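Histidine--tRNA ligase (Staphylococcus aureus, PDB 1QE0) catalyses the ATP-dependent attachment of L-histidine to its cognate tRNA, working as a homodimeric class II aminoacyl-tRNA synthetase. Local coordinates at residues Leu159-Gly167 and Pro248-Arg257. Residues are numbered along the deposited sequence; the frame is centred on the assembly and turned at random.
Unlike the reference sequence in segment 248-257: Thr250 (reference Ile).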
ATOM      1  N   LEU A 159     -22.026   7.846  -9.022  1.00 36.52           N
ATOM      2  CA  LEU A 159     -21.836   8.074  -7.589  1.00 31.93           C
ATOM      3  C   LEU A 159     -22.960   8.924  -7.035  1.00 29.47           C
ATOM      4  O   LEU A 159     -23.582   9.693  -7.762  1.00 32.36           O
ATOM      5  CB  LEU A 159     -20.489   8.765  -7.324  1.00 27.95           C
ATOM      6  CG  LEU A 159     -19.249   7.889  -7.215  1.00 21.29           C
ATOM      7  CD1 LEU A 159     -19.640   6.437  -7.392  1.00 15.61           C
ATOM      8  CD2 LEU A 159     -18.226   8.340  -8.235  1.00 23.65           C
ATOM      9  N   LYS A 160     -23.157   8.841  -5.730  1.00 26.27           N
ATOM     10  CA  LYS A 160     -24.224   9.572  -5.081  1.00 24.13           C
ATOM     11  C   LYS A 160     -23.886   9.689  -3.600  1.00 21.16           C
ATOM     12  O   LYS A 160     -23.902   8.699  -2.862  1.00 18.58           O
ATOM     13  CB  LYS A 160     -25.524   8.814  -5.382  1.00 29.57           C
ATOM     14  CG  LYS A 160     -26.564   8.628  -4.314  1.00 31.92           C
ATOM     15  CD  LYS A 160     -27.354   7.382  -4.714  1.00 34.51           C
ATOM     16  CE  LYS A 160     -28.783   7.646  -5.181  1.00 41.01           C
ATOM     17  NZ  LYS A 160     -28.936   8.291  -6.519  1.00 37.03           N
ATOM     18  N   LEU A 161     -23.441  10.890  -3.230  1.00 19.47           N
ATOM     19  CA  LEU A 161     -23.034  11.219  -1.860  1.00 19.00           C
ATOM     20  C   LEU A 161     -24.267  11.522  -1.022  1.00 14.24           C
ATOM     21  O   LEU A 161     -25.082  12.343  -1.382  1.00 14.10           O
ATOM     22  CB  LEU A 161     -22.043  12.406  -1.872  1.00 19.95           C
ATOM     23  CG  LEU A 161     -21.404  13.087  -0.648  1.00 20.09           C
ATOM     24  CD1 LEU A 161     -21.919  12.511   0.633  1.00 28.36           C
ATOM     25  CD2 LEU A 161     -19.905  12.969  -0.690  1.00 20.93           C
ATOM     26  N   VAL A 162     -24.370  10.851   0.109  1.00 12.24           N
ATOM     27  CA  VAL A 162     -25.477  10.988   1.014  1.00  9.64           C
ATOM     28  C   VAL A 162     -24.933  11.387   2.379  1.00 14.56           C
ATOM     29  O   VAL A 162     -24.073  10.702   2.935  1.00 17.38           O
ATOM     30  CB  VAL A 162     -26.195   9.655   1.110  1.00  7.87           C
ATOM     31  CG1 VAL A 162     -27.353   9.742   2.045  1.00  9.10           C
ATOM     32  CG2 VAL A 162     -26.634   9.211  -0.267  1.00  2.60           C
ATOM     33  N   ILE A 163     -25.438  12.499   2.917  1.00 18.59           N
ATOM     34  CA  ILE A 163     -25.002  13.035   4.212  1.00 13.74           C
ATOM     35  C   ILE A 163     -26.165  13.251   5.177  1.00 14.57           C
ATOM     36  O   ILE A 163     -27.318  13.219   4.787  1.00 17.05           O
ATOM     37  CB  ILE A 163     -24.298  14.383   4.039  1.00  7.07           C
ATOM     38  CG1 ILE A 163     -25.283  15.410   3.535  1.00  3.25           C
ATOM     39  CG2 ILE A 163     -23.169  14.285   3.022  1.00  5.04           C
ATOM     40  CD1 ILE A 163     -24.664  16.774   3.378  1.00  2.14           C
ATOM     41  N   ASN A 164     -25.838  13.477   6.439  1.00 16.65           N
ATOM     42  CA  ASN A 164     -26.801  13.715   7.500  1.00 17.30           C
ATOM     43  C   ASN A 164     -26.001  14.239   8.705  1.00 19.84           C
ATOM     44  O   ASN A 164     -24.766  14.228   8.716  1.00 18.05           O
ATOM     45  CB  ASN A 164     -27.555  12.423   7.893  1.00 20.86           C
ATOM     46  CG  ASN A 164     -28.624  12.670   8.991  1.00 22.75           C
ATOM     47  OD1 ASN A 164     -28.884  11.840   9.886  1.00 16.07           O
ATOM     48  ND2 ASN A 164     -29.216  13.851   8.935  1.00 22.53           N
ATOM     49  N   SER A 165     -26.703  14.721   9.716  1.00 22.58           N
ATOM     50  CA  SER A 165     -26.049  15.214  10.892  1.00 21.18           C
ATOM     51  C   SER A 165     -26.808  14.751  12.088  1.00 23.07           C
ATOM     52  O   SER A 165     -28.016  14.874  12.134  1.00 24.99           O
ATOM     53  CB  SER A 165     -26.058  16.713  10.908  1.00 18.03           C
ATOM     54  OG  SER A 165     -25.515  17.149  12.143  1.00 31.99           O
ATOM     55  N   VAL A 166     -26.089  14.268  13.081  1.00 25.06           N
ATOM     56  CA  VAL A 166     -26.709  13.810  14.296  1.00 27.42           C
ATOM     57  C   VAL A 166     -26.409  14.808  15.418  1.00 27.95           C
ATOM     58  O   VAL A 166     -26.398  14.463  16.598  1.00 32.52           O
ATOM     59  CB  VAL A 166     -26.234  12.383  14.620  1.00 30.41           C
ATOM     60  CG1 VAL A 166     -26.941  11.384  13.696  1.00 34.07           C
ATOM     61  CG2 VAL A 166     -24.742  12.277  14.393  1.00 28.43           C
ATOM     62  N   GLY A 167     -26.153  16.052  15.024  1.00 24.49           N
ATOM     63  CA  GLY A 167     -25.870  17.109  15.977  1.00 24.17           C
ATOM     64  C   GLY A 167     -24.722  16.851  16.923  1.00 24.23           C
ATOM     65  O   GLY A 167     -23.998  15.901  16.764  1.00 22.41           O
ATOM     66  N   PRO A 248     -22.491  17.558  -5.325  1.00 13.78           N
ATOM     67  CA  PRO A 248     -23.898  17.249  -5.124  1.00 14.95           C
ATOM     68  C   PRO A 248     -24.024  16.259  -3.982  1.00 16.08           C
ATOM     69  O   PRO A 248     -23.134  15.422  -3.807  1.00 21.91           O
ATOM     70  CB  PRO A 248     -24.289  16.613  -6.459  1.00 17.39           C
ATOM     71  CG  PRO A 248     -23.231  17.067  -7.426  1.00 16.37           C
ATOM     72  CD  PRO A 248     -22.011  16.960  -6.575  1.00 16.10           C
ATOM     73  N   TYR A 249     -25.130  16.340  -3.235  1.00 10.74           N
ATOM     74  CA  TYR A 249     -25.364  15.475  -2.100  1.00  8.36           C
ATOM     75  C   TYR A 249     -26.845  15.274  -1.830  1.00 11.80           C
ATOM     76  O   TYR A 249     -27.680  16.128  -2.130  1.00 16.95           O
ATOM     77  CB  TYR A 249     -24.752  16.097  -0.866  1.00  9.37           C
ATOM     78  CG  TYR A 249     -25.421  17.372  -0.493  1.00  6.93           C
ATOM     79  CD1 TYR A 249     -26.560  17.365   0.292  1.00 12.21           C
ATOM     80  CD2 TYR A 249     -24.928  18.591  -0.935  1.00 12.34           C
ATOM     81  CE1 TYR A 249     -27.206  18.539   0.638  1.00 17.23           C
ATOM     82  CE2 TYR A 249     -25.563  19.785  -0.595  1.00 20.36           C
ATOM     83  CZ  TYR A 249     -26.708  19.751   0.196  1.00 20.71           C
ATOM     84  OH  TYR A 249     -27.347  20.918   0.564  1.00 26.90           O
ATOM     85  N   THR A 250     -27.148  14.187  -1.146  1.00 13.74           N
ATOM     86  CA  THR A 250     -28.507  13.853  -0.803  1.00 13.97           C
ATOM     87  C   THR A 250     -28.534  13.789   0.720  1.00 12.55           C
ATOM     88  O   THR A 250     -27.687  13.149   1.341  1.00 14.36           O
ATOM     89  CB  THR A 250     -28.933  12.451  -1.397  1.00 19.97           C
ATOM     90  OG1 THR A 250     -28.286  12.208  -2.659  1.00 21.84           O
ATOM     91  CG2 THR A 250     -30.441  12.406  -1.634  1.00 16.20           C
ATOM     92  N   GLU A 251     -29.481  14.491   1.324  1.00  9.19           N
ATOM     93  CA  GLU A 251     -29.616  14.468   2.770  1.00 10.04           C
ATOM     94  C   GLU A 251     -30.521  13.319   3.187  1.00  8.05           C
ATOM     95  O   GLU A 251     -31.690  13.322   2.908  1.00  9.15           O
ATOM     96  CB  GLU A 251     -30.209  15.770   3.248  1.00  6.45           C
ATOM     97  CG  GLU A 251     -29.525  16.964   2.669  1.00 16.99           C
ATOM     98  CD  GLU A 251     -29.951  18.231   3.345  1.00 20.50           C
ATOM     99  OE1 GLU A 251     -30.044  18.236   4.589  1.00 25.96           O
ATOM    100  OE2 GLU A 251     -30.196  19.226   2.643  1.00 24.27           O
ATOM    101  N   ASP A 252     -29.997  12.317   3.841  1.00  8.60           N
ATOM    102  CA  ASP A 252     -30.857  11.234   4.227  1.00 13.14           C
ATOM    103  C   ASP A 252     -31.007  11.288   5.709  1.00 18.39           C
ATOM    104  O   ASP A 252     -30.242  10.659   6.431  1.00 24.07           O
ATOM    105  CB  ASP A 252     -30.240   9.904   3.809  1.00 17.85           C
ATOM    106  CG  ASP A 252     -31.046   8.692   4.257  1.00 17.36           C
ATOM    107  OD1 ASP A 252     -32.148   8.827   4.837  1.00 14.17           O
ATOM    108  OD2 ASP A 252     -30.545   7.578   4.014  1.00 23.85           O
ATOM    109  N   PRO A 253     -32.044  11.974   6.192  1.00 20.93           N
ATOM    110  CA  PRO A 253     -32.341  12.128   7.620  1.00 17.68           C
ATOM    111  C   PRO A 253     -32.161  10.852   8.407  1.00 19.84           C
ATOM    112  O   PRO A 253     -31.763  10.906   9.550  1.00 22.57           O
ATOM    113  CB  PRO A 253     -33.796  12.541   7.612  1.00 13.66           C
ATOM    114  CG  PRO A 253     -33.872  13.370   6.398  1.00 20.05           C
ATOM    115  CD  PRO A 253     -33.122  12.551   5.373  1.00 21.07           C
ATOM    116  N   ASN A 254     -32.410   9.712   7.769  1.00 22.88           N
ATOM    117  CA  ASN A 254     -32.316   8.400   8.403  1.00 26.98           C
ATOM    118  C   ASN A 254     -30.926   7.775   8.395  1.00 29.42           C
ATOM    119  O   ASN A 254     -30.750   6.621   8.820  1.00 30.60           O
ATOM    120  CB  ASN A 254     -33.306   7.445   7.729  1.00 31.81           C
ATOM    121  CG  ASN A 254     -34.691   8.049   7.593  1.00 29.96           C
ATOM    122  OD1 ASN A 254     -35.135   8.402   6.482  1.00 27.09           O
ATOM    123  ND2 ASN A 254     -35.349   8.244   8.726  1.00 22.96           N
ATOM    124  N   LEU A 255     -29.947   8.522   7.901  1.00 28.86           N
ATOM    125  CA  LEU A 255     -28.584   8.039   7.842  1.00 28.74           C
ATOM    126  C   LEU A 255     -27.981   8.543   9.116  1.00 31.20           C
ATOM    127  O   LEU A 255     -27.426   9.639   9.161  1.00 32.27           O
ATOM    128  CB  LEU A 255     -27.833   8.607   6.633  1.00 27.03           C
ATOM    129  CG  LEU A 255     -26.313   8.406   6.621  1.00 19.44           C
ATOM    130  CD1 LEU A 255     -25.930   6.953   6.752  1.00 12.45           C
ATOM    131  CD2 LEU A 255     -25.795   8.992   5.354  1.00 16.87           C
ATOM    132  N   VAL A 256     -28.124   7.747  10.164  1.00 32.25           N
ATOM    133  CA  VAL A 256     -27.592   8.110  11.457  1.00 35.82           C
ATOM    134  C   VAL A 256     -26.781   6.959  11.995  1.00 38.15           C
ATOM    135  O   VAL A 256     -26.767   5.880  11.411  1.00 38.24           O
ATOM    136  CB  VAL A 256     -28.722   8.420  12.448  1.00 37.92           C
ATOM    137  CG1 VAL A 256     -29.731   9.370  11.812  1.00 37.15           C
ATOM    138  CG2 VAL A 256     -29.396   7.133  12.907  1.00 39.52           C
ATOM    139  N   ARG A 257     -26.117   7.202  13.119  1.00 44.74           N
ATOM    140  CA  ARG A 257     -25.301   6.202  13.794  1.00 47.99           C
ATOM    141  C   ARG A 257     -25.585   6.266  15.293  1.00 48.48           C
ATOM    142  O   ARG A 257     -25.587   7.342  15.898  1.00 43.86           O
ATOM    143  CB  ARG A 257     -23.823   6.437  13.497  1.00 49.60           C
ATOM    144  CG  ARG A 257     -23.443   6.184  12.045  1.00 48.49           C
ATOM    145  CD  ARG A 257     -22.316   7.091  11.565  1.00 47.97           C
ATOM    146  NE  ARG A 257     -22.160   6.970  10.122  1.00 50.34           N
ATOM    147  CZ  ARG A 257     -21.048   6.586   9.510  1.00 49.29           C
ATOM    148  NH1 ARG A 257     -19.964   6.293  10.221  1.00 50.74           N
ATOM    149  NH2 ARG A 257     -21.044   6.461   8.187  1.00 45.35           N
TER
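Strand 159-165 and the short strand 250-251 run parallel, joined by backbone hydrogen bonds from Thr250 N to Leu161 O (2.8 Å) and from Ile163 N to Thr250 O, with a third given to Ile163 O by the N of Asp252, immediately after the short strand. The pairing adds a parallel edge to the mixed sheet of the class II synthetase catalytic domain, whose strand 265-272 runs antiparallel along the other side of strand 159-165. It illustrates how the two faces of one strand pair can be packed by different means. On one face Tyr249 and Ile163 meet, with Ile163 CD1 lying 3.7 Å from Tyr249 CD1 and coming at the ring obliquely. With CG between the backbone N and the carbonyl carbon (chi1 65°), Tyr249 presents CD1 to the isoleucine. Helix 231-245 packs against both side chains, and its Lys239 and Tyr235 hold the carboxylate of Glu251, the next residue on this face, through a salt bridge and a hydrogen bond. On the face of Val162 and Thr250, the valine CG1, anti to the backbone N (chi1 180°), touches both Asp252 CB and Leu255 CD2, 3.7 Å from the latter, the two met from directions nearly at right angles. Its CG2 touches Thr250 CB (4.1 Å). Beyond the strand a type I turn from Asp252 to Leu255 redirects the chain, fastened by Leu255 N to Asp252 O. Asp252 also forms an Asx turn: Asn254 N approaches OD1 from above the carboxylate plane. The turn brings Leu255 against Asn164, their CB atoms 4.0 Å apart. Farther along, where both chains have left strand geometry, the contact continues with two valines crossing at an angle, Val166 CG1 resting 3.7 Å from Val256 CB.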